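Local coordinates for protein oxidoreductase, iron/ascorbate family (Shewanella oneidensis, PDB 3ON7) that probably catalyses the iron(II)-dependent oxidation of 2-oxoglutarate by oxygen, as in ethylene-forming enzymes that also act on L-arginine, at residues T25-L30 with N209-I214; N178-L183 with D216-A221; D85-Y90 with L155-M160. All coordinates share one frame; numbering follows the deposited sequence.

Contact 1: residues T25-L30 with N209-I214; sequences TGFGVL and NIIINI
Strands F27-L30 and I210-I214 lie side by side and antiparallel, their axes approaching to 4.7 Å with directions 161° apart. Hydrogen-bonded pairs (G28 with I212, L30 with I210) alternate with non-hydrogen-bonded ones (F27 with N213, V29 with I211). The L30 N to I210 O bond, 2.8 Å long, is almost straight at 178°. At the other end G26, which leaves the helix 14-25 with positive phi, offers its carbonyl oxygen to I214 N at 3.0 Å, while a water donates both to G26 O and to I214 O. This pairing adds an N-terminal strand to the large sheet of the double-stranded beta-helix, the jelly-roll core of iron/2-oxoglutarate oxygenases. The two faces of the ladder differ. F27, V29, I211 and N213 share one of them. Here the F27/N213 pairing brings N213 CB over the F27 ring, and a chi1 of 73° then directs the amide, which lies nearly parallel to that ring; I211 CG2 meets the ring edge, 3.5 Å from F27 CD2. N213 ND2 is hydrogen-bonded to D176, which with H174 and H231 may form an empty metal site, consistent with the iron dependence of the family; H231 in turn meets F27 edge-to-face. On the other face L30 CB rests against I210 CG2 at 3.6 Å, and L30 and I212 pack onto F18 and L120 of two flanking helices.

Contact 2: residues N178-L183 with D216-A221; sequences NLITVL and DMLQEA
The plane of the N178 peptide carbonyl is met from above by the start of the helix 216-221: M217 N donates to N178 O over 3.2 Å, standing 45° out of that plane. With an N-H...O angle of 135° the bond is bent, and it misses the oxygen lone pairs. The N178 side chain leaves the backbone away from the helix, and its amide ND2 donates to T181 OG1, 2.9 Å away and almost exactly in the amide plane; ND2 is also hydrogen-bonded to the backbone oxygen of L252, and together these bonds hold the amide's rotation. T181 OG1 is hydrogen-bonded to D176 as well, so T181 would be a second-shell residue to D176, a possible metal ligand, with N178 positioning T181 in turn.

Next to these polar groups the packing is aliphatic. L179 has CG anti to its backbone N (chi1 -159°), which, with chi2, brings CD1 against L218 CB at 3.7 Å, the two side chains crossing at a slant. L218 CB also lies 3.5 Å from L179 O. The side chains of I180 and L218 lie side by side, pointing the same way, with I180 CG2 3.9 Å from L218 CD2. M217, a selenomethionine, starts toward the loop at N178 but extends away from it, onto A266 and Y269.

In this way the loop leading into strand 180-184 is tied to the short helix that directly follows strand 210-214, its neighbour in the jelly-roll sheet. Helix 103-126 closes the aliphatic side, through L121 against L179 and I180 and through A117 against I180. Helix 266-277 borders D216 and M217: R273 forms a salt bridge with D216 OD2, while S228 is hydrogen-bonded to D216 OD1.

Contact 3: residues D85-Y90 with L155-M160; sequences DIKEYY and LHYPPM
The Y157 ring takes K87 CB over one face, 3.7 Å above its plane and offset toward the rim, in a CH-pi contact. I86 crosses the same ring obliquely, with CD1 4.1 Å from Y157 CE2, while its other branch, CG2, lies 3.9 Å from CE of the selenomethionine M160. K87 and Y157 point the same way. The backbones alongside pair as antiparallel strands, E88 and H156 exchanging two hydrogen bonds: E88 N to H156 O and H156 N to E88 O, each 2.9 Å. Strands 88-92 and 151-157 are thus adjacent in the large jelly-roll sheet, toward the end away from the N-terminal strand. E88 and H156 also meet through their side chains. With chi1 of 175° placing its ring anti to the backbone N, H156 gives ND1 to E88 OE2 at 2.7 Å. E88 OE2 lies in the plane of the H156 ring and accepts on its anti lone pair; carboxylate and ring are 28° apart, nearly coplanar. K56 pairs with the other oxygen, OE1, and S244 holds H156 NE2, so this buried pair is gripped at both ends. Farther out, a water donates to both I86 O and P158 O. K87 NZ forms a salt bridge with D85 OD2 at 3.0 Å, and at this outer edge the second subunit arrives: its R263 pairs with D85 OD1, and its E272 binds the Y89 hydroxyl.

How the contacts relate
Contacts 1 and 2 are buried, with centres about 11 Å apart, and touch: I211 O and N213 O probably accept from L183 N and T181 N, and strand 210-214 runs on into helix 216-221. Contact 3 is only partly buried, its centre about 24 to 25 Å from the other two and across the chain's centre. Contacts 1 and 3 are strand ladders, contact 2 a helix against a loop and the strand it enters. Contact 1 joins backbone ladder and apolar packing, contact 2 is mainly aliphatic with one bent bond, and contact 3 adds a His-carboxylate hydrogen bond and, nearer the surface, charged groups that meet another subunit.

Contact 1: residues T25-L30 with N209-I214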
loop_
_atom_site.group_PDB
_atom_site.type_symbol
_atom_site.label_atom_id
_atom_site.label_comp_id
_atom_site.label_asym_id
_atom_site.label_seq_id
_atom_site.Cartn_x
_atom_site.Cartn_y
_atom_site.Cartn_z
ATOM N N THR B 25 -15.175 -26.702 17.847
ATOM C CA THR B 25 -15.735 -26.274 16.559
ATOM C C THR B 25 -15.163 -24.971 16.009
ATOM O O THR B 25 -15.466 -24.611 14.880
ATOM C CB THR B 25 -17.263 -26.031 16.651
ATOM O OG1 THR B 25 -17.507 -24.817 17.384
ATOM C CG2 THR B 25 -17.972 -27.195 17.304
ATOM N N GLY B 26 -14.392 -24.232 16.805
ATOM C CA GLY B 26 -13.919 -22.902 16.393
ATOM C C GLY B 26 -14.905 -21.776 16.651
ATOM O O GLY B 26 -14.568 -20.617 16.451
ATOM N N PHE B 27 -16.105 -22.122 17.122
ATOM C CA PHE B 27 -17.209 -21.183 17.307
ATOM C C PHE B 27 -17.900 -21.402 18.650
ATOM O O PHE B 27 -17.912 -22.511 19.190
ATOM C CB PHE B 27 -18.263 -21.356 16.207
ATOM C CG PHE B 27 -18.000 -20.529 14.980
ATOM C CD1 PHE B 27 -16.913 -20.811 14.150
ATOM C CD2 PHE B 27 -18.844 -19.472 14.644
ATOM C CE1 PHE B 27 -16.670 -20.058 13.041
ATOM C CE2 PHE B 27 -18.606 -18.718 13.529
ATOM C CZ PHE B 27 -17.522 -19.007 12.721
ATOM N N GLY B 28 -18.501 -20.329 19.152
ATOM C CA GLY B 28 -19.295 -20.366 20.367
ATOM C C GLY B 28 -20.476 -19.447 20.202
ATOM O O GLY B 28 -20.348 -18.385 19.617
ATOM N N VAL B 29 -21.634 -19.856 20.704
ATOM C CA VAL B 29 -22.855 -19.074 20.567
ATOM C C VAL B 29 -23.334 -18.690 21.975
ATOM O O VAL B 29 -23.506 -19.560 22.805
ATOM C CB VAL B 29 -23.921 -19.911 19.844
ATOM C CG1 VAL B 29 -25.217 -19.143 19.710
ATOM C CG2 VAL B 29 -23.412 -20.367 18.490
ATOM N N LEU B 30 -23.503 -17.397 22.252
ATOM C CA LEU B 30 -23.966 -16.950 23.562
ATOM C C LEU B 30 -25.330 -16.286 23.492
ATOM O O LEU B 30 -25.522 -15.370 22.692
ATOM C CB LEU B 30 -22.983 -15.958 24.179
ATOM C CG LEU B 30 -21.677 -16.499 24.747
ATOM C CD1 LEU B 30 -20.818 -15.328 25.211
ATOM C CD2 LEU B 30 -21.925 -17.474 25.863
ATOM N N ASN B 209 -28.767 -13.551 20.281
ATOM C CA ASN B 209 -27.570 -14.401 20.258
ATOM C C ASN B 209 -26.376 -13.599 19.807
ATOM O O ASN B 209 -26.498 -12.633 19.048
ATOM C CB ASN B 209 -27.723 -15.657 19.378
ATOM C CG ASN B 209 -28.526 -16.737 20.060
ATOM O OD1 ASN B 209 -29.016 -16.537 21.174
ATOM N ND2 ASN B 209 -28.660 -17.895 19.407
ATOM N N ILE B 210 -25.215 -14.013 20.285
ATOM C CA ILE B 210 -23.986 -13.420 19.825
ATOM C C ILE B 210 -23.028 -14.574 19.510
ATOM O O ILE B 210 -22.890 -15.508 20.297
ATOM C CB ILE B 210 -23.482 -12.402 20.858
ATOM C CG1 ILE B 210 -22.612 -11.340 20.208
ATOM C CG2 ILE B 210 -22.750 -13.084 21.981
ATOM C CD1 ILE B 210 -22.469 -10.121 21.070
ATOM N N ILE B 211 -22.437 -14.520 18.317
ATOM C CA ILE B 211 -21.617 -15.613 17.771
ATOM C C ILE B 211 -20.176 -15.188 17.838
ATOM O O ILE B 211 -19.836 -14.072 17.438
ATOM C CB ILE B 211 -21.972 -15.922 16.290
ATOM C CG1 ILE B 211 -23.479 -15.886 16.090
ATOM C CG2 ILE B 211 -21.387 -17.296 15.823
ATOM C CD1 ILE B 211 -24.274 -16.629 17.142
ATOM N N ILE B 212 -19.334 -16.051 18.383
ATOM C CA ILE B 212 -17.932 -15.738 18.563
ATOM C C ILE B 212 -17.096 -16.826 17.937
ATOM O O ILE B 212 -17.344 -18.012 18.166
ATOM C CB ILE B 212 -17.584 -15.613 20.049
ATOM C CG1 ILE B 212 -18.385 -14.460 20.680
ATOM C CG2 ILE B 212 -16.085 -15.376 20.249
ATOM C CD1 ILE B 212 -19.560 -14.922 21.465
ATOM N N ASN B 213 -16.092 -16.429 17.153
ATOM C CA ASN B 213 -15.227 -17.404 16.520
ATOM C C ASN B 213 -13.734 -17.072 16.626
ATOM O O ASN B 213 -13.337 -15.909 16.691
ATOM C CB ASN B 213 -15.681 -17.660 15.086
ATOM C CG ASN B 213 -15.361 -16.515 14.137
ATOM O OD1 ASN B 213 -16.078 -15.503 14.065
ATOM N ND2 ASN B 213 -14.298 -16.690 13.361
ATOM N N ILE B 214 -12.942 -18.134 16.738
ATOM C CA ILE B 214 -11.482 -18.100 16.718
ATOM C C ILE B 214 -11.030 -17.670 15.331
ATOM O O ILE B 214 -11.620 -18.106 14.338
ATOM C CB ILE B 214 -10.921 -19.525 16.930
ATOM C CG1 ILE B 214 -11.358 -20.096 18.276
ATOM C CG2 ILE B 214 -9.354 -19.573 16.776
ATOM C CD1 ILE B 214 -10.894 -19.308 19.517
HETATM O O HOH W 1 -13.494 -20.115 14.077
#

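Contact 2: residues N178-L183 with D216-A221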
loop_
_atom_site.group_PDB
_atom_site.type_symbol
_atom_site.label_atom_id
_atom_site.label_comp_id
_atom_site.label_asym_id
_atom_site.label_seq_id
_atom_site.Cartn_x
_atom_site.Cartn_y
_atom_site.Cartn_z
ATOM N N ASN B 178 -7.950 -12.805 12.148
ATOM C CA ASN B 178 -7.666 -12.043 13.368
ATOM C C ASN B 178 -7.696 -12.914 14.633
ATOM O O ASN B 178 -7.545 -14.132 14.546
ATOM C CB ASN B 178 -8.634 -10.873 13.452
ATOM C CG ASN B 178 -10.063 -11.307 13.284
ATOM O OD1 ASN B 178 -10.452 -11.677 12.189
ATOM N ND2 ASN B 178 -10.825 -11.340 14.369
ATOM N N LEU B 179 -7.823 -12.291 15.811
ATOM C CA LEU B 179 -7.775 -13.026 17.084
ATOM C C LEU B 179 -9.104 -13.680 17.365
ATOM O O LEU B 179 -9.189 -14.902 17.345
ATOM C CB LEU B 179 -7.342 -12.130 18.244
ATOM C CG LEU B 179 -6.797 -12.918 19.447
ATOM C CD1 LEU B 179 -5.488 -13.605 19.118
ATOM C CD2 LEU B 179 -6.635 -12.016 20.660
ATOM N N ILE B 180 -10.130 -12.879 17.643
ATOM C CA ILE B 180 -11.504 -13.369 17.661
ATOM C C ILE B 180 -12.423 -12.374 16.991
ATOM O O ILE B 180 -12.135 -11.177 16.933
ATOM C CB ILE B 180 -12.070 -13.682 19.089
ATOM C CG1 ILE B 180 -12.051 -12.449 19.998
ATOM C CG2 ILE B 180 -11.311 -14.844 19.739
ATOM C CD1 ILE B 180 -12.821 -12.653 21.297
ATOM N N THR B 181 -13.550 -12.892 16.532
ATOM C CA THR B 181 -14.579 -12.101 15.917
ATOM C C THR B 181 -15.886 -12.257 16.699
ATOM O O THR B 181 -16.152 -13.312 17.217
ATOM C CB THR B 181 -14.729 -12.533 14.477
ATOM O OG1 THR B 181 -13.463 -12.327 13.820
ATOM C CG2 THR B 181 -15.854 -11.742 13.780
ATOM N N VAL B 182 -16.682 -11.192 16.778
ATOM C CA VAL B 182 -17.875 -11.154 17.624
ATOM C C VAL B 182 -19.068 -10.624 16.807
ATOM O O VAL B 182 -19.004 -9.510 16.285
ATOM C CB VAL B 182 -17.611 -10.192 18.807
ATOM C CG1 VAL B 182 -18.914 -9.866 19.554
ATOM C CG2 VAL B 182 -16.520 -10.766 19.721
ATOM N N LEU B 183 -20.136 -11.412 16.676
ATOM C CA LEU B 183 -21.260 -11.033 15.784
ATOM C C LEU B 183 -22.657 -11.284 16.379
ATOM O O LEU B 183 -23.055 -12.435 16.522
ATOM C CB LEU B 183 -21.132 -11.778 14.453
ATOM C CG LEU B 183 -22.307 -11.697 13.464
ATOM C CD1 LEU B 183 -22.367 -10.351 12.783
ATOM C CD2 LEU B 183 -22.201 -12.795 12.419
ATOM N N ASP B 216 -7.340 -16.903 12.695
ATOM C CA ASP B 216 -6.038 -17.534 12.427
ATOM C C ASP B 216 -4.946 -17.171 13.422
ATOM O O ASP B 216 -4.113 -18.010 13.781
ATOM C CB ASP B 216 -5.530 -17.186 11.027
ATOM C CG ASP B 216 -6.299 -17.892 9.951
ATOM O OD1 ASP B 216 -7.082 -18.791 10.321
ATOM O OD2 ASP B 216 -6.137 -17.540 8.757
HETATM N N MSE B 217 -4.928 -15.921 13.856
HETATM C CA MSE B 217 -3.901 -15.503 14.798
HETATM C C MSE B 217 -4.001 -16.157 16.196
HETATM O O MSE B 217 -2.975 -16.367 16.831
HETATM C CB MSE B 217 -3.830 -13.990 14.874
HETATM C CG MSE B 217 -3.094 -13.382 13.684
HETATM SE SE MSE B 217 -3.268 -11.474 13.729
HETATM C CE MSE B 217 -2.580 -11.066 11.972
ATOM N N LEU B 218 -5.199 -16.513 16.652
ATOM C CA LEU B 218 -5.353 -17.266 17.919
ATOM C C LEU B 218 -5.075 -18.756 17.724
ATOM O O LEU B 218 -4.577 -19.426 18.651
ATOM C CB LEU B 218 -6.752 -17.051 18.559
ATOM C CG LEU B 218 -6.980 -17.627 19.962
ATOM C CD1 LEU B 218 -5.869 -17.226 20.930
ATOM C CD2 LEU B 218 -8.351 -17.181 20.530
ATOM N N GLN B 219 -5.384 -19.273 16.530
ATOM C CA GLN B 219 -4.961 -20.624 16.180
ATOM C C GLN B 219 -3.448 -20.726 16.274
ATOM O O GLN B 219 -2.912 -21.664 16.887
ATOM C CB GLN B 219 -5.443 -21.046 14.799
ATOM C CG GLN B 219 -5.097 -22.492 14.465
ATOM C CD GLN B 219 -5.624 -22.969 13.111
ATOM O OE1 GLN B 219 -6.817 -22.950 12.851
ATOM N NE2 GLN B 219 -4.726 -23.455 12.272
ATOM N N GLU B 220 -2.759 -19.753 15.682
ATOM C CA GLU B 220 -1.302 -19.713 15.719
ATOM C C GLU B 220 -0.790 -19.544 17.146
ATOM O O GLU B 220 0.158 -20.214 17.529
ATOM C CB GLU B 220 -0.777 -18.569 14.849
ATOM C CG GLU B 220 0.740 -18.425 14.829
ATOM C CD GLU B 220 1.457 -19.601 14.177
ATOM O OE1 GLU B 220 0.841 -20.394 13.425
ATOM O OE2 GLU B 220 2.660 -19.717 14.405
ATOM N N ALA B 221 -1.409 -18.646 17.926
ATOM C CA ALA B 221 -0.946 -18.389 19.291
ATOM C C ALA B 221 -1.103 -19.600 20.206
ATOM O O ALA B 221 -0.314 -19.781 21.133
ATOM C CB ALA B 221 -1.646 -17.190 19.893
#

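Contact 3: residues D85-Y90 with L155-M160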
loop_
_atom_site.group_PDB
_atom_site.type_symbol
_atom_site.label_atom_id
_atom_site.label_comp_id
_atom_site.label_asym_id
_atom_site.label_seq_id
_atom_site.Cartn_x
_atom_site.Cartn_y
_atom_site.Cartn_z
ATOM N N ASP B 85 -21.077 -5.551 -6.692
ATOM C CA ASP B 85 -21.166 -6.467 -5.579
ATOM C C ASP B 85 -22.581 -6.378 -5.000
ATOM O O ASP B 85 -23.307 -5.420 -5.292
ATOM C CB ASP B 85 -20.110 -6.148 -4.515
ATOM C CG ASP B 85 -19.760 -7.356 -3.637
ATOM O OD1 ASP B 85 -20.429 -8.395 -3.729
ATOM O OD2 ASP B 85 -18.796 -7.267 -2.854
ATOM N N ILE B 86 -22.961 -7.386 -4.214
ATOM C CA ILE B 86 -24.304 -7.481 -3.630
ATOM C C ILE B 86 -24.366 -6.872 -2.224
ATOM O O ILE B 86 -25.334 -7.076 -1.498
ATOM C CB ILE B 86 -24.809 -8.954 -3.581
ATOM C CG1 ILE B 86 -23.893 -9.823 -2.693
ATOM C CG2 ILE B 86 -24.925 -9.509 -4.980
ATOM C CD1 ILE B 86 -24.475 -11.197 -2.357
ATOM N N LYS B 87 -23.322 -6.137 -1.840
ATOM C CA LYS B 87 -23.248 -5.510 -0.537
ATOM C C LYS B 87 -22.476 -4.193 -0.596
ATOM O O LYS B 87 -21.619 -4.003 -1.461
ATOM C CB LYS B 87 -22.593 -6.452 0.484
ATOM C CG LYS B 87 -21.087 -6.687 0.284
ATOM C CD LYS B 87 -20.509 -7.598 1.365
ATOM C CE LYS B 87 -19.080 -8.082 1.079
ATOM N NZ LYS B 87 -18.936 -8.803 -0.231
ATOM N N GLU B 88 -22.802 -3.307 0.338
ATOM C CA GLU B 88 -22.067 -2.059 0.583
ATOM C C GLU B 88 -21.772 -2.086 2.086
ATOM O O GLU B 88 -22.393 -2.841 2.831
ATOM C CB GLU B 88 -22.896 -0.826 0.163
ATOM C CG GLU B 88 -24.118 -0.571 1.054
ATOM C CD GLU B 88 -25.097 0.472 0.533
ATOM O OE1 GLU B 88 -24.720 1.341 -0.302
ATOM O OE2 GLU B 88 -26.267 0.432 0.996
ATOM N N TYR B 89 -20.786 -1.334 2.542
ATOM C CA TYR B 89 -20.433 -1.427 3.941
ATOM C C TYR B 89 -19.716 -0.206 4.401
ATOM O O TYR B 89 -19.328 0.631 3.591
ATOM C CB TYR B 89 -19.604 -2.700 4.230
ATOM C CG TYR B 89 -18.417 -2.926 3.316
ATOM C CD1 TYR B 89 -18.550 -3.628 2.124
ATOM C CD2 TYR B 89 -17.154 -2.465 3.660
ATOM C CE1 TYR B 89 -17.451 -3.844 1.275
ATOM C CE2 TYR B 89 -16.053 -2.695 2.830
ATOM C CZ TYR B 89 -16.204 -3.373 1.647
ATOM O OH TYR B 89 -15.109 -3.582 0.850
ATOM N N TYR B 90 -19.574 -0.110 5.717
ATOM C CA TYR B 90 -18.893 0.982 6.368
ATOM C C TYR B 90 -17.892 0.397 7.368
ATOM O O TYR B 90 -18.241 -0.469 8.188
ATOM C CB TYR B 90 -19.902 1.851 7.109
ATOM C CG TYR B 90 -19.399 3.214 7.436
ATOM C CD1 TYR B 90 -18.386 3.398 8.380
ATOM C CD2 TYR B 90 -19.905 4.330 6.799
ATOM C CE1 TYR B 90 -17.905 4.660 8.666
ATOM C CE2 TYR B 90 -19.404 5.584 7.068
ATOM C CZ TYR B 90 -18.431 5.752 8.013
ATOM O OH TYR B 90 -17.950 7.012 8.286
ATOM N N LEU B 155 -22.098 -4.170 7.588
ATOM C CA LEU B 155 -22.429 -4.694 6.263
ATOM C C LEU B 155 -23.898 -4.471 5.939
ATOM O O LEU B 155 -24.762 -4.663 6.800
ATOM C CB LEU B 155 -22.127 -6.194 6.197
ATOM C CG LEU B 155 -20.659 -6.532 5.936
ATOM C CD1 LEU B 155 -20.411 -6.701 4.460
ATOM C CD2 LEU B 155 -19.740 -5.449 6.498
ATOM N N HIS B 156 -24.178 -4.065 4.695
ATOM C CA HIS B 156 -25.545 -3.929 4.213
ATOM C C HIS B 156 -25.725 -4.600 2.856
ATOM O O HIS B 156 -25.108 -4.195 1.886
ATOM C CB HIS B 156 -25.975 -2.475 4.108
ATOM C CG HIS B 156 -27.345 -2.303 3.511
ATOM N ND1 HIS B 156 -27.597 -1.476 2.436
ATOM C CD2 HIS B 156 -28.534 -2.867 3.836
ATOM C CE1 HIS B 156 -28.886 -1.529 2.135
ATOM N NE2 HIS B 156 -29.474 -2.367 2.971
ATOM N N TYR B 157 -26.561 -5.639 2.825
ATOM C CA TYR B 157 -27.004 -6.255 1.601
ATOM C C TYR B 157 -28.308 -5.630 1.193
ATOM O O TYR B 157 -29.325 -5.891 1.825
ATOM C CB TYR B 157 -27.227 -7.745 1.801
ATOM C CG TYR B 157 -25.977 -8.494 2.148
ATOM C CD1 TYR B 157 -25.545 -8.602 3.471
ATOM C CD2 TYR B 157 -25.226 -9.102 1.152
ATOM C CE1 TYR B 157 -24.398 -9.298 3.785
ATOM C CE2 TYR B 157 -24.070 -9.792 1.457
ATOM C CZ TYR B 157 -23.660 -9.887 2.769
ATOM O OH TYR B 157 -22.528 -10.588 3.045
ATOM N N PRO B 158 -28.301 -4.821 0.125
ATOM C CA PRO B 158 -29.557 -4.197 -0.311
ATOM C C PRO B 158 -30.581 -5.166 -0.914
ATOM O O PRO B 158 -30.214 -6.239 -1.408
ATOM C CB PRO B 158 -29.108 -3.192 -1.394
ATOM C CG PRO B 158 -27.629 -3.009 -1.186
ATOM C CD PRO B 158 -27.144 -4.331 -0.647
ATOM N N PRO B 159 -31.867 -4.772 -0.904
ATOM C CA PRO B 159 -32.897 -5.566 -1.537
ATOM C C PRO B 159 -32.611 -5.782 -3.002
ATOM O O PRO B 159 -32.053 -4.912 -3.642
ATOM C CB PRO B 159 -34.165 -4.702 -1.416
ATOM C CG PRO B 159 -33.833 -3.575 -0.546
ATOM C CD PRO B 159 -32.363 -3.463 -0.441
HETATM N N MSE B 160 -33.000 -6.940 -3.514
HETATM C CA MSE B 160 -33.051 -7.195 -4.943
HETATM C C MSE B 160 -34.498 -7.090 -5.403
HETATM O O MSE B 160 -35.397 -7.521 -4.701
HETATM C CB MSE B 160 -32.539 -8.600 -5.231
HETATM C CG MSE B 160 -31.183 -8.887 -4.621
HETATM SE SE MSE B 160 -30.401 -10.432 -5.434
HETATM C CE MSE B 160 -28.709 -10.476 -4.509
HETATM O O HOH W 2 -27.875 -7.713 -2.040
HETATM O O HOH W 3 -20.469 -11.055 1.567
#